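Local coordinates for protein Rab GDP dissociation inhibitor alpha (Naegleria fowleri, PDB 6C87) that probably binds prenylated Rab GTPases in their GDP-bound form, slows the release of GDP and keeps the Rabs soluble between membranes, at residues A[202-205]-A[206-209]; A[218-221]-A[222-225]; A[242-245]-A[246-250]; A[292-295]-A[296-299]; A[419-422]-A[423-426]. All blocks are in the same frame, centred on the assembly; numbering follows the deposited sequence.

Interaction 1: residues A[202-205]-A[206-209]; sequences TDDS and YMTT
Tyr206 turns its CG between its own backbone N and carbonyl carbon (chi1 73°), which folds the ring back along the incoming loop so that its edge meets Asp203 O, 3.3 Å from Tyr206 CD1. Met207 instead keeps CG anti to the carbonyl carbon and runs out extended, its CE lying 3.5 Å from Asp204 CG and its CG covering part of one face of the Tyr206 ring. The motif is an Asx turn leading into the short helix 206-209: Asp203 OD1 takes Ser205 N at 3.0 Å on its anti side and Ser205 OG on its syn side. Asp204 and Tyr206 run side by side with carboxylate and ring steeply inclined to each other, and water 2 lies between Asp204 OD1 and Tyr206 OH. The carboxylate is also held by Lys335 and His196, and Tyr206 OH by Tyr181 of helix 177-184, so this surface turn is tied to its surroundings through charged and hydroxyl groups. The helix opens with Met207 N bonded to Asp204 O. Ser205 O is gripped from opposite faces of its carbonyl plane, by Thr208 N at 3.3 Å and by Thr209 OG1 at 3.1 Å.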
loop_
_atom_site.group_PDB
_atom_site.type_symbol
_atom_site.label_atom_id
_atom_site.label_comp_id
_atom_site.label_asym_id
_atom_site.label_seq_id
_atom_site.Cartn_x
_atom_site.Cartn_y
_atom_site.Cartn_z
ATOM N N THR A 202 -1.052 11.886 24.973
ATOM C CA THR A 202 -1.553 12.971 25.800
ATOM C C THR A 202 -2.497 12.495 26.889
ATOM O O THR A 202 -2.759 13.252 27.829
ATOM C CB THR A 202 -2.269 14.003 24.928
ATOM O OG1 THR A 202 -3.421 13.396 24.336
ATOM C CG2 THR A 202 -1.347 14.468 23.822
ATOM N N ASP A 203 -3.004 11.266 26.787
ATOM C CA ASP A 203 -3.758 10.633 27.859
ATOM C C ASP A 203 -3.510 9.130 27.792
ATOM O O ASP A 203 -2.863 8.627 26.869
ATOM C CB ASP A 203 -5.257 10.957 27.780
ATOM C CG ASP A 203 -5.889 10.543 26.460
ATOM O OD1 ASP A 203 -5.770 9.362 26.065
ATOM O OD2 ASP A 203 -6.546 11.394 25.832
ATOM N N ASP A 204 -4.067 8.405 28.756
ATOM C CA ASP A 204 -3.778 6.986 28.901
ATOM C C ASP A 204 -4.772 6.076 28.188
ATOM O O ASP A 204 -4.744 4.863 28.411
ATOM C CB ASP A 204 -3.709 6.619 30.383
ATOM C CG ASP A 204 -2.517 7.235 31.070
ATOM O OD1 ASP A 204 -1.557 7.605 30.356
ATOM O OD2 ASP A 204 -2.527 7.330 32.316
ATOM N N SER A 205 -5.618 6.614 27.308
ATOM C CA SER A 205 -6.562 5.751 26.608
ATOM C C SER A 205 -5.874 4.782 25.650
ATOM O O SER A 205 -6.457 3.740 25.324
ATOM C CB SER A 205 -7.587 6.603 25.859
ATOM O OG SER A 205 -6.952 7.417 24.889
ATOM N N TYR A 206 -4.643 5.079 25.218
ATOM C CA TYR A 206 -3.921 4.174 24.328
ATOM C C TYR A 206 -3.698 2.814 24.969
ATOM O O TYR A 206 -3.534 1.818 24.255
ATOM C CB TYR A 206 -2.556 4.768 23.953
ATOM C CG TYR A 206 -1.567 4.715 25.101
ATOM C CD1 TYR A 206 -1.532 5.721 26.060
ATOM C CD2 TYR A 206 -0.686 3.640 25.246
ATOM C CE1 TYR A 206 -0.640 5.664 27.125
ATOM C CE2 TYR A 206 0.200 3.573 26.310
ATOM C CZ TYR A 206 0.221 4.592 27.246
ATOM O OH TYR A 206 1.098 4.537 28.312
ATOM N N MET A 207 -3.692 2.755 26.306
ATOM C CA MET A 207 -3.382 1.519 27.013
ATOM C C MET A 207 -4.369 0.404 26.696
ATOM O O MET A 207 -4.035 -0.770 26.880
ATOM C CB MET A 207 -3.369 1.765 28.522
ATOM C CG MET A 207 -2.228 2.628 29.031
ATOM S SD MET A 207 -2.419 2.963 30.798
ATOM C CE MET A 207 -1.039 4.061 31.097
ATOM N N THR A 208 -5.569 0.743 26.224
ATOM C CA THR A 208 -6.584 -0.248 25.898
ATOM C C THR A 208 -7.038 -0.204 24.446
ATOM O O THR A 208 -7.704 -1.146 24.000
ATOM C CB THR A 208 -7.813 -0.089 26.812
ATOM O OG1 THR A 208 -8.370 1.222 26.662
ATOM C CG2 THR A 208 -7.435 -0.308 28.266
ATOM N N THR A 209 -6.712 0.852 23.700
ATOM C CA THR A 209 -7.216 1.027 22.349
ATOM C C THR A 209 -6.166 0.810 21.268
ATOM O O THR A 209 -6.532 0.699 20.093
ATOM C CB THR A 209 -7.827 2.428 22.184
ATOM O OG1 THR A 209 -6.795 3.417 22.296
ATOM C CG2 THR A 209 -8.879 2.679 23.253
HETATM O O HOH W 1 -4.136 7.710 24.209
HETATM O O HOH W 2 0.971 6.426 29.869
#

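Interaction 2: residues A[218-221]-A[222-225]; sequences RMRL and YEDS
Leu221, Tyr222 and Arg220 carry most of this contact. Leu221 sends its CG anti to the backbone N (chi1 175°), and its CD1 comes within 4.0 Å of Ser225 OG, one helical turn further on. Ser225 N donates to Leu221 O at 2.9 Å. Ser225 OG also lies 3.0 Å from Leu221 O, though its single proton has another acceptor within reach. Tyr222 leans its CB against Met219 O, while its own N binds Arg218 O at 3.1 Å; from there the ring leads away from the turn. All of this belongs to one regular alpha helix, 212-229, part of what is probably the helical domain II of the GDI fold, and the i to i+4 bonds repeat without interruption from Arg218 to Ser225. The Tyr222 side chain leaves the helix for the protein interior, packing on Met90 of strand 89-90 and Val198 of helix 188-198 and ending in a hydrogen bond between Tyr222 OH and Ser117 OG. Arg220 receives Asp224 N at 2.8 Å on its carbonyl oxygen, and Asp224 CB rests against the same oxygen. The Arg220 side chain bends at chi2 (-87°) and carries the guanidinium group to the backbone oxygens of Leu156 and Tyr159. Glu223, extended beyond CG, brings OE1 to 5.1 Å from Arg220 NE, too far for contact, leaving at most a general attraction between opposite charges.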
loop_
_atom_site.group_PDB
_atom_site.type_symbol
_atom_site.label_atom_id
_atom_site.label_comp_id
_atom_site.label_asym_id
_atom_site.label_seq_id
_atom_site.Cartn_x
_atom_site.Cartn_y
_atom_site.Cartn_z
ATOM N N ARG A 218 6.752 3.738 18.765
ATOM C CA ARG A 218 6.930 5.134 19.154
ATOM C C ARG A 218 8.144 5.318 20.060
ATOM O O ARG A 218 8.870 6.310 19.942
ATOM C CB ARG A 218 5.687 5.651 19.871
ATOM C CG ARG A 218 4.445 5.768 19.054
ATOM C CD ARG A 218 3.333 6.237 19.976
ATOM N NE ARG A 218 2.192 6.784 19.255
ATOM C CZ ARG A 218 1.900 8.078 19.196
ATOM N NH1 ARG A 218 2.671 8.962 19.816
ATOM N NH2 ARG A 218 0.838 8.488 18.516
ATOM N N MET A 219 8.355 4.400 21.000
ATOM C CA MET A 219 9.536 4.503 21.849
ATOM C C MET A 219 10.812 4.321 21.035
ATOM O O MET A 219 11.819 4.990 21.295
ATOM C CB MET A 219 9.460 3.477 22.977
ATOM C CG MET A 219 8.169 3.533 23.775
ATOM S SD MET A 219 8.046 2.298 25.101
ATOM C CE MET A 219 9.719 1.639 25.157
ATOM N N ARG A 220 10.787 3.424 20.040
ATOM C CA ARG A 220 11.946 3.243 19.170
ATOM C C ARG A 220 12.219 4.497 18.348
ATOM O O ARG A 220 13.379 4.856 18.116
ATOM C CB ARG A 220 11.741 2.043 18.241
ATOM C CG ARG A 220 11.512 0.711 18.939
ATOM C CD ARG A 220 12.801 -0.017 19.282
ATOM N NE ARG A 220 12.519 -1.280 19.961
ATOM C CZ ARG A 220 12.172 -2.402 19.339
ATOM N NH1 ARG A 220 12.066 -2.422 18.018
ATOM N NH2 ARG A 220 11.927 -3.504 20.035
ATOM N N LEU A 221 11.165 5.165 17.882
ATOM C CA LEU A 221 11.357 6.403 17.143
ATOM C C LEU A 221 12.069 7.442 17.997
ATOM O O LEU A 221 12.999 8.115 17.528
ATOM C CB LEU A 221 10.003 6.932 16.675
ATOM C CG LEU A 221 9.991 8.291 15.984
ATOM C CD1 LEU A 221 10.788 8.236 14.686
ATOM C CD2 LEU A 221 8.555 8.724 15.734
ATOM N N TYR A 222 11.657 7.562 19.264
ATOM C CA TYR A 222 12.295 8.489 20.190
ATOM C C TYR A 222 13.764 8.141 20.386
ATOM O O TYR A 222 14.637 9.005 20.260
ATOM C CB TYR A 222 11.540 8.483 21.527
ATOM C CG TYR A 222 12.003 9.516 22.549
ATOM C CD1 TYR A 222 13.235 9.391 23.188
ATOM C CD2 TYR A 222 11.209 10.606 22.880
ATOM C CE1 TYR A 222 13.671 10.323 24.110
ATOM C CE2 TYR A 222 11.635 11.547 23.819
ATOM C CZ TYR A 222 12.871 11.401 24.423
ATOM O OH TYR A 222 13.318 12.318 25.348
ATOM N N GLU A 223 14.055 6.869 20.667
ATOM C CA GLU A 223 15.433 6.459 20.922
ATOM C C GLU A 223 16.311 6.622 19.682
ATOM O O GLU A 223 17.464 7.056 19.790
ATOM C CB GLU A 223 15.451 5.011 21.412
ATOM C CG GLU A 223 16.829 4.454 21.717
ATOM C CD GLU A 223 16.820 2.950 21.948
ATOM O OE1 GLU A 223 15.969 2.249 21.353
ATOM O OE2 GLU A 223 17.667 2.469 22.730
ATOM N N ASP A 224 15.786 6.287 18.500
ATOM C CA ASP A 224 16.559 6.440 17.268
ATOM C C ASP A 224 16.855 7.907 16.976
ATOM O O ASP A 224 17.989 8.266 16.636
ATOM C CB ASP A 224 15.823 5.788 16.094
ATOM C CG ASP A 224 16.026 4.280 16.036
ATOM O OD1 ASP A 224 15.120 3.580 15.535
ATOM O OD2 ASP A 224 17.063 3.788 16.534
ATOM N N SER A 225 15.837 8.768 17.079
ATOM C CA SER A 225 16.049 10.191 16.845
ATOM C C SER A 225 17.002 10.780 17.880
ATOM O O SER A 225 17.888 11.577 17.544
ATOM C CB SER A 225 14.708 10.921 16.856
ATOM O OG SER A 225 13.877 10.441 15.815
#

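Interaction 3: residues A[242-245]-A[246-250]; sequences GELP and QVFAR
The Phe248 ring turns one edge to the preceding turn: Leu244 O lies near the ring plane at that edge, beside CD2, and Leu244 CD2 stands 4.2 Å from Phe248 CE2. The two side chains run side by side in the same direction. Further contacts to the ring come from Cys25 and Val26 of helix 22-33, and from Leu99 and Thr102 of helix 94-102, among others. The second flat group, the Gln246 amide, reaches back at the exposed side on a chain bent at chi2 (103°). Its NE2 approaches Gly242 O to 2.9 Å, but the angle is too poor for a hydrogen bond. Here the alpha helix 243-254 begins, packed on the Rossmann-like part of the molecule and leading on to strand 259-260 at the rim of its parallel sheet. Glu243 O takes Val247 N at 3.1 Å and, weakly, Gln246 N. Leu244 O takes Phe248 N at 3.0 Å, and Pro245 O takes Ala249 N at 2.8 Å. Pro245 lacks an N-H, and in the first turn it costs no such bond. The directional bonds here are all of the backbone, while the side chains of Leu244 and Phe248 add apolar contact.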
loop_
_atom_site.group_PDB
_atom_site.type_symbol
_atom_site.label_atom_id
_atom_site.label_comp_id
_atom_site.label_asym_id
_atom_site.label_seq_id
_atom_site.Cartn_x
_atom_site.Cartn_y
_atom_site.Cartn_z
ATOM N N GLY A 242 8.382 30.912 12.087
ATOM C CA GLY A 242 8.060 31.901 11.070
ATOM C C GLY A 242 8.764 31.671 9.741
ATOM O O GLY A 242 8.355 32.248 8.725
ATOM N N GLU A 243 9.791 30.818 9.721
ATOM C CA GLU A 243 10.475 30.506 8.475
ATOM C C GLU A 243 9.619 29.646 7.561
ATOM O O GLU A 243 9.735 29.745 6.335
ATOM C CB GLU A 243 11.789 29.785 8.784
ATOM C CG GLU A 243 12.770 30.625 9.563
ATOM C CD GLU A 243 13.377 31.718 8.712
ATOM O OE1 GLU A 243 14.229 31.391 7.853
ATOM O OE2 GLU A 243 12.973 32.891 8.878
ATOM N N LEU A 244 8.733 28.834 8.126
ATOM C CA LEU A 244 7.963 27.901 7.307
ATOM C C LEU A 244 7.026 28.599 6.330
ATOM O O LEU A 244 7.008 28.211 5.148
ATOM C CB LEU A 244 7.229 26.914 8.222
ATOM C CG LEU A 244 8.185 25.829 8.736
ATOM C CD1 LEU A 244 7.675 25.159 9.989
ATOM C CD2 LEU A 244 8.432 24.790 7.638
ATOM N N PRO A 245 6.228 29.597 6.721
ATOM C CA PRO A 245 5.417 30.281 5.702
ATOM C C PRO A 245 6.262 30.943 4.634
ATOM O O PRO A 245 5.832 31.028 3.475
ATOM C CB PRO A 245 4.620 31.313 6.514
ATOM C CG PRO A 245 4.618 30.791 7.896
ATOM C CD PRO A 245 5.950 30.124 8.069
ATOM N N GLN A 246 7.474 31.380 4.979
ATOM C CA GLN A 246 8.307 32.062 3.998
ATOM C C GLN A 246 8.724 31.113 2.883
ATOM O O GLN A 246 8.604 31.448 1.696
ATOM C CB GLN A 246 9.529 32.672 4.679
ATOM C CG GLN A 246 9.622 34.179 4.534
ATOM C CD GLN A 246 9.206 34.906 5.796
ATOM O OE1 GLN A 246 8.686 36.021 5.739
ATOM N NE2 GLN A 246 9.440 34.279 6.947
ATOM N N VAL A 247 9.199 29.911 3.241
ATOM C CA VAL A 247 9.615 28.965 2.207
ATOM C C VAL A 247 8.402 28.425 1.457
ATOM O O VAL A 247 8.479 28.183 0.245
ATOM C CB VAL A 247 10.497 27.829 2.778
ATOM C CG1 VAL A 247 11.824 28.382 3.298
ATOM C CG2 VAL A 247 9.775 27.021 3.856
ATOM N N PHE A 248 7.258 28.265 2.140
ATOM C CA PHE A 248 6.055 27.792 1.453
ATOM C C PHE A 248 5.492 28.832 0.487
ATOM O O PHE A 248 4.905 28.463 -0.537
ATOM C CB PHE A 248 4.982 27.372 2.456
ATOM C CG PHE A 248 5.119 25.956 2.915
ATOM C CD1 PHE A 248 4.908 24.912 2.025
ATOM C CD2 PHE A 248 5.443 25.658 4.231
ATOM C CE1 PHE A 248 5.034 23.597 2.433
ATOM C CE2 PHE A 248 5.565 24.345 4.650
ATOM C CZ PHE A 248 5.361 23.313 3.749
ATOM N N ALA A 249 5.629 30.124 0.794
ATOM C CA ALA A 249 5.262 31.140 -0.191
ATOM C C ALA A 249 6.222 31.123 -1.377
ATOM O O ALA A 249 5.811 31.359 -2.519
ATOM C CB ALA A 249 5.214 32.527 0.456
ATOM N N ARG A 250 7.507 30.847 -1.124
ATOM C CA ARG A 250 8.452 30.691 -2.228
ATOM C C ARG A 250 8.149 29.427 -3.026
ATOM O O ARG A 250 8.257 29.426 -4.259
ATOM C CB ARG A 250 9.900 30.673 -1.704
#

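Interaction 4: residues A[292-295]-A[296-299]; sequences VGDP and SYFP
Asp294 OD2 is gripped twice by Ser296, by the hydroxyl OG at 2.6 Å on the syn lone pair and by the backbone N at 2.9 Å on the anti side. Asp294 chi1 of 71° swings the carboxylate over the turn, where both donors can reach a single oxygen. Ser296 OG is in turn hydrogen-bonded to Arg43 NH1, so the serine passes the grip on to a basic group. The other carboxylate oxygen, Asp294 OD1, lies beside the edge of the Tyr297 ring, 3.4 Å from CE2, with the carboxylate and ring planes inclined by 62°. Asp294 and Ser296 thus form an Asx turn, which overlaps the start of a short 3-10 segment in which Tyr297 N donates to Asp294 O at 3.1 Å and Phe298 N to Pro295 O at 3.1 Å. The turn closes strand 290-293, which lies between strands 15-18 and 409-411 in the parallel sheet of the Rossmann-like region. Arg43 holds Tyr297 too, its backbone N bonding to the phenolic OH and its side chain making a cation-pi contact. Phe298 reaches back to the strand end: its CE2 comes to 3.7 Å from Gly293 CA, which lies at the ring edge. Tyr297 CB covers one face of the Phe298 ring, toward its rim, while Leu18, Val409 and Ile411 of the flanking strands add further apolar contact.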
loop_
_atom_site.group_PDB
_atom_site.type_symbol
_atom_site.label_atom_id
_atom_site.label_comp_id
_atom_site.label_asym_id
_atom_site.label_seq_id
_atom_site.Cartn_x
_atom_site.Cartn_y
_atom_site.Cartn_z
ATOM N N VAL A 292 -9.922 25.563 1.373
ATOM C CA VAL A 292 -9.218 25.055 2.548
ATOM C C VAL A 292 -8.900 26.235 3.457
ATOM O O VAL A 292 -8.488 27.296 2.975
ATOM C CB VAL A 292 -7.920 24.303 2.156
ATOM C CG1 VAL A 292 -7.093 23.937 3.384
ATOM C CG2 VAL A 292 -8.241 23.055 1.343
ATOM N N GLY A 293 -9.109 26.068 4.764
ATOM C CA GLY A 293 -8.814 27.164 5.678
ATOM C C GLY A 293 -8.894 26.771 7.139
ATOM O O GLY A 293 -9.361 25.687 7.497
ATOM N N ASP A 294 -8.435 27.697 7.991
ATOM C CA ASP A 294 -8.489 27.495 9.430
ATOM C C ASP A 294 -9.846 27.941 9.962
ATOM O O ASP A 294 -10.563 28.682 9.288
ATOM C CB ASP A 294 -7.348 28.258 10.117
ATOM C CG ASP A 294 -7.536 29.765 10.094
ATOM O OD1 ASP A 294 -6.803 30.438 9.337
ATOM O OD2 ASP A 294 -8.407 30.283 10.831
ATOM N N PRO A 295 -10.227 27.510 11.177
ATOM C CA PRO A 295 -11.599 27.762 11.655
ATOM C C PRO A 295 -12.076 29.208 11.564
ATOM O O PRO A 295 -13.284 29.426 11.394
ATOM C CB PRO A 295 -11.535 27.298 13.119
ATOM C CG PRO A 295 -10.527 26.223 13.122
ATOM C CD PRO A 295 -9.484 26.637 12.107
ATOM N N SER A 296 -11.181 30.201 11.655
ATOM C CA SER A 296 -11.618 31.595 11.716
ATOM C C SER A 296 -12.325 32.055 10.445
ATOM O O SER A 296 -13.049 33.054 10.483
ATOM C CB SER A 296 -10.433 32.522 12.005
ATOM O OG SER A 296 -9.574 32.638 10.889
ATOM N N TYR A 297 -12.127 31.366 9.325
ATOM C CA TYR A 297 -12.748 31.752 8.067
ATOM C C TYR A 297 -14.139 31.168 7.881
ATOM O O TYR A 297 -14.862 31.616 6.986
ATOM C CB TYR A 297 -11.861 31.334 6.884
ATOM C CG TYR A 297 -10.614 32.182 6.743
ATOM C CD1 TYR A 297 -10.636 33.350 6.000
ATOM C CD2 TYR A 297 -9.422 31.822 7.365
ATOM C CE1 TYR A 297 -9.519 34.137 5.871
ATOM C CE2 TYR A 297 -8.292 32.604 7.241
ATOM C CZ TYR A 297 -8.351 33.767 6.489
ATOM O OH TYR A 297 -7.242 34.567 6.350
ATOM N N PHE A 298 -14.528 30.193 8.697
ATOM C CA PHE A 298 -15.815 29.509 8.567
ATOM C C PHE A 298 -16.482 29.397 9.933
ATOM O O PHE A 298 -16.645 28.294 10.469
ATOM C CB PHE A 298 -15.635 28.132 7.926
ATOM C CG PHE A 298 -14.673 28.127 6.779
ATOM C CD1 PHE A 298 -15.088 28.523 5.506
ATOM C CD2 PHE A 298 -13.352 27.742 6.968
ATOM C CE1 PHE A 298 -14.206 28.536 4.437
ATOM C CE2 PHE A 298 -12.460 27.745 5.906
ATOM C CZ PHE A 298 -12.887 28.143 4.634
ATOM N N PRO A 299 -16.895 30.526 10.518
ATOM C CA PRO A 299 -17.501 30.471 11.859
ATOM C C PRO A 299 -18.723 29.580 11.929
ATOM O O PRO A 299 -18.957 28.940 12.962
ATOM C CB PRO A 299 -17.871 31.936 12.138
ATOM C CG PRO A 299 -17.054 32.739 11.179
ATOM C CD PRO A 299 -16.919 31.888 9.960
#

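Interaction 5: residues A[419-422]-A[423-426]; sequences THFE and SCAV
Phe421 presents the edge of its ring to Cys424, with Phe421 CD1 3.7 Å from Cys424 CB. Cys424 sends SG anti to its backbone N (chi1 162°), which lays the sulfur beside the ring, 5.0 Å from the Phe421 ring centroid. At 76° off the ring normal this is a cysteine sulfur-aromatic contact at the edge. It is made at the start of the alpha helix 422-436, where the chain leaves the loop after strand 409-411. Phe421 is buried and touches Leu22 of helix 22-33, Leu95 of helix 94-102 and Leu241; Cys424 touches Thr23, so the pair lies where helix 422-436 meets helices 22-33 and 94-102, near the centre of the chain. The backbone runs alongside in the usual way: Ala425 N donates to Phe421 O at 2.9 Å. Ser423 points elsewhere, its OG going to Asp416 OD2 in the preceding loop. Two waters take up N-H groups at the beginning of the helix. Water 3 accepts from Ser423 N and water 4 from Cys424 N at 3.0 Å, and both donate to His420 O, which ties the loop carbonyl to the first turn. On the outer side Val426 lays CG2 against Glu422 O at 3.3 Å, while Val426 N binds that same oxygen at 2.8 Å.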
loop_
_atom_site.group_PDB
_atom_site.type_symbol
_atom_site.label_atom_id
_atom_site.label_comp_id
_atom_site.label_asym_id
_atom_site.label_seq_id
_atom_site.Cartn_x
_atom_site.Cartn_y
_atom_site.Cartn_z
ATOM N N THR A 419 3.526 20.734 22.746
ATOM C CA THR A 419 4.698 21.391 22.186
ATOM C C THR A 419 5.466 20.469 21.238
ATOM O O THR A 419 6.690 20.578 21.113
ATOM C CB THR A 419 5.612 21.894 23.305
ATOM O OG1 THR A 419 5.787 20.861 24.283
ATOM C CG2 THR A 419 4.998 23.097 23.979
ATOM N N HIS A 420 4.767 19.546 20.583
ATOM C CA HIS A 420 5.315 18.789 19.468
ATOM C C HIS A 420 4.233 18.698 18.396
ATOM O O HIS A 420 3.063 19.003 18.644
ATOM C CB HIS A 420 5.834 17.411 19.908
ATOM C CG HIS A 420 4.935 16.689 20.860
ATOM N ND1 HIS A 420 3.823 15.987 20.447
ATOM C CD2 HIS A 420 4.988 16.551 22.207
ATOM C CE1 HIS A 420 3.233 15.444 21.497
ATOM N NE2 HIS A 420 3.918 15.773 22.578
ATOM N N PHE A 421 4.629 18.293 17.188
ATOM C CA PHE A 421 3.798 18.529 16.009
ATOM C C PHE A 421 2.978 17.334 15.536
ATOM O O PHE A 421 2.321 17.453 14.496
ATOM C CB PHE A 421 4.670 19.023 14.848
ATOM C CG PHE A 421 4.732 20.521 14.722
ATOM C CD1 PHE A 421 3.613 21.248 14.330
ATOM C CD2 PHE A 421 5.911 21.206 14.977
ATOM C CE1 PHE A 421 3.665 22.636 14.200
ATOM C CE2 PHE A 421 5.976 22.595 14.840
ATOM C CZ PHE A 421 4.845 23.312 14.457
ATOM N N GLU A 422 2.975 16.207 16.257
ATOM C CA GLU A 422 2.310 15.001 15.751
ATOM C C GLU A 422 0.825 15.233 15.471
ATOM O O GLU A 422 0.304 14.828 14.425
ATOM C CB GLU A 422 2.461 13.845 16.729
ATOM C CG GLU A 422 2.233 12.517 16.058
ATOM C CD GLU A 422 2.110 11.384 17.040
ATOM O OE1 GLU A 422 1.833 10.250 16.597
ATOM O OE2 GLU A 422 2.279 11.633 18.252
ATOM N N SER A 423 0.116 15.859 16.408
ATOM C CA SER A 423 -1.315 16.049 16.204
ATOM C C SER A 423 -1.581 17.014 15.050
ATOM O O SER A 423 -2.568 16.856 14.318
ATOM C CB SER A 423 -1.968 16.507 17.513
ATOM O OG SER A 423 -1.587 17.820 17.863
ATOM N N CYS A 424 -0.706 18.003 14.855
ATOM C CA CYS A 424 -0.821 18.844 13.670
ATOM C C CYS A 424 -0.592 18.039 12.389
ATOM O O CYS A 424 -1.323 18.205 11.403
ATOM C CB CYS A 424 0.162 20.011 13.771
ATOM S SG CYS A 424 0.515 20.829 12.212
ATOM N N ALA A 425 0.403 17.141 12.391
ATOM C CA ALA A 425 0.665 16.308 11.215
ATOM C C ALA A 425 -0.489 15.353 10.934
ATOM O O ALA A 425 -0.843 15.126 9.768
ATOM C CB ALA A 425 1.969 15.529 11.396
ATOM N N VAL A 426 -1.082 14.779 11.986
ATOM C CA VAL A 426 -2.250 13.918 11.807
ATOM C C VAL A 426 -3.394 14.705 11.170
ATOM O O VAL A 426 -4.120 14.189 10.310
ATOM C CB VAL A 426 -2.656 13.279 13.154
ATOM C CG1 VAL A 426 -4.023 12.640 13.070
ATOM C CG2 VAL A 426 -1.629 12.233 13.575
HETATM O O HOH W 3 1.213 16.442 19.014
HETATM O O HOH W 4 0.679 19.414 17.162
#

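Overall arrangement
The five contacts follow one another along the chain without overlap. Interactions 1 and 2 lie on successive helices, 206-209 and 212-229, with centres about 19 Å apart. Interactions 3 and 4 belong to the Rossmann-like part: helix 243-254 leads to the edge strand 259-260 of the parallel sheet, and interaction 4 begins on strand 290-293 within that sheet; their centres are about 20 Å apart. Interaction 5, about 4 Å from the chain centre, sits between these groups, with centres 16 to 19 Å from all the others. It touches interaction 2 directly, through a salt bridge from Arg218 NH2 to Glu422 OE1 of 2.8 Å. Helix 422-436 thereby links the helical part to the sheet-bearing part, consistent with the two-domain build of GDI proteins.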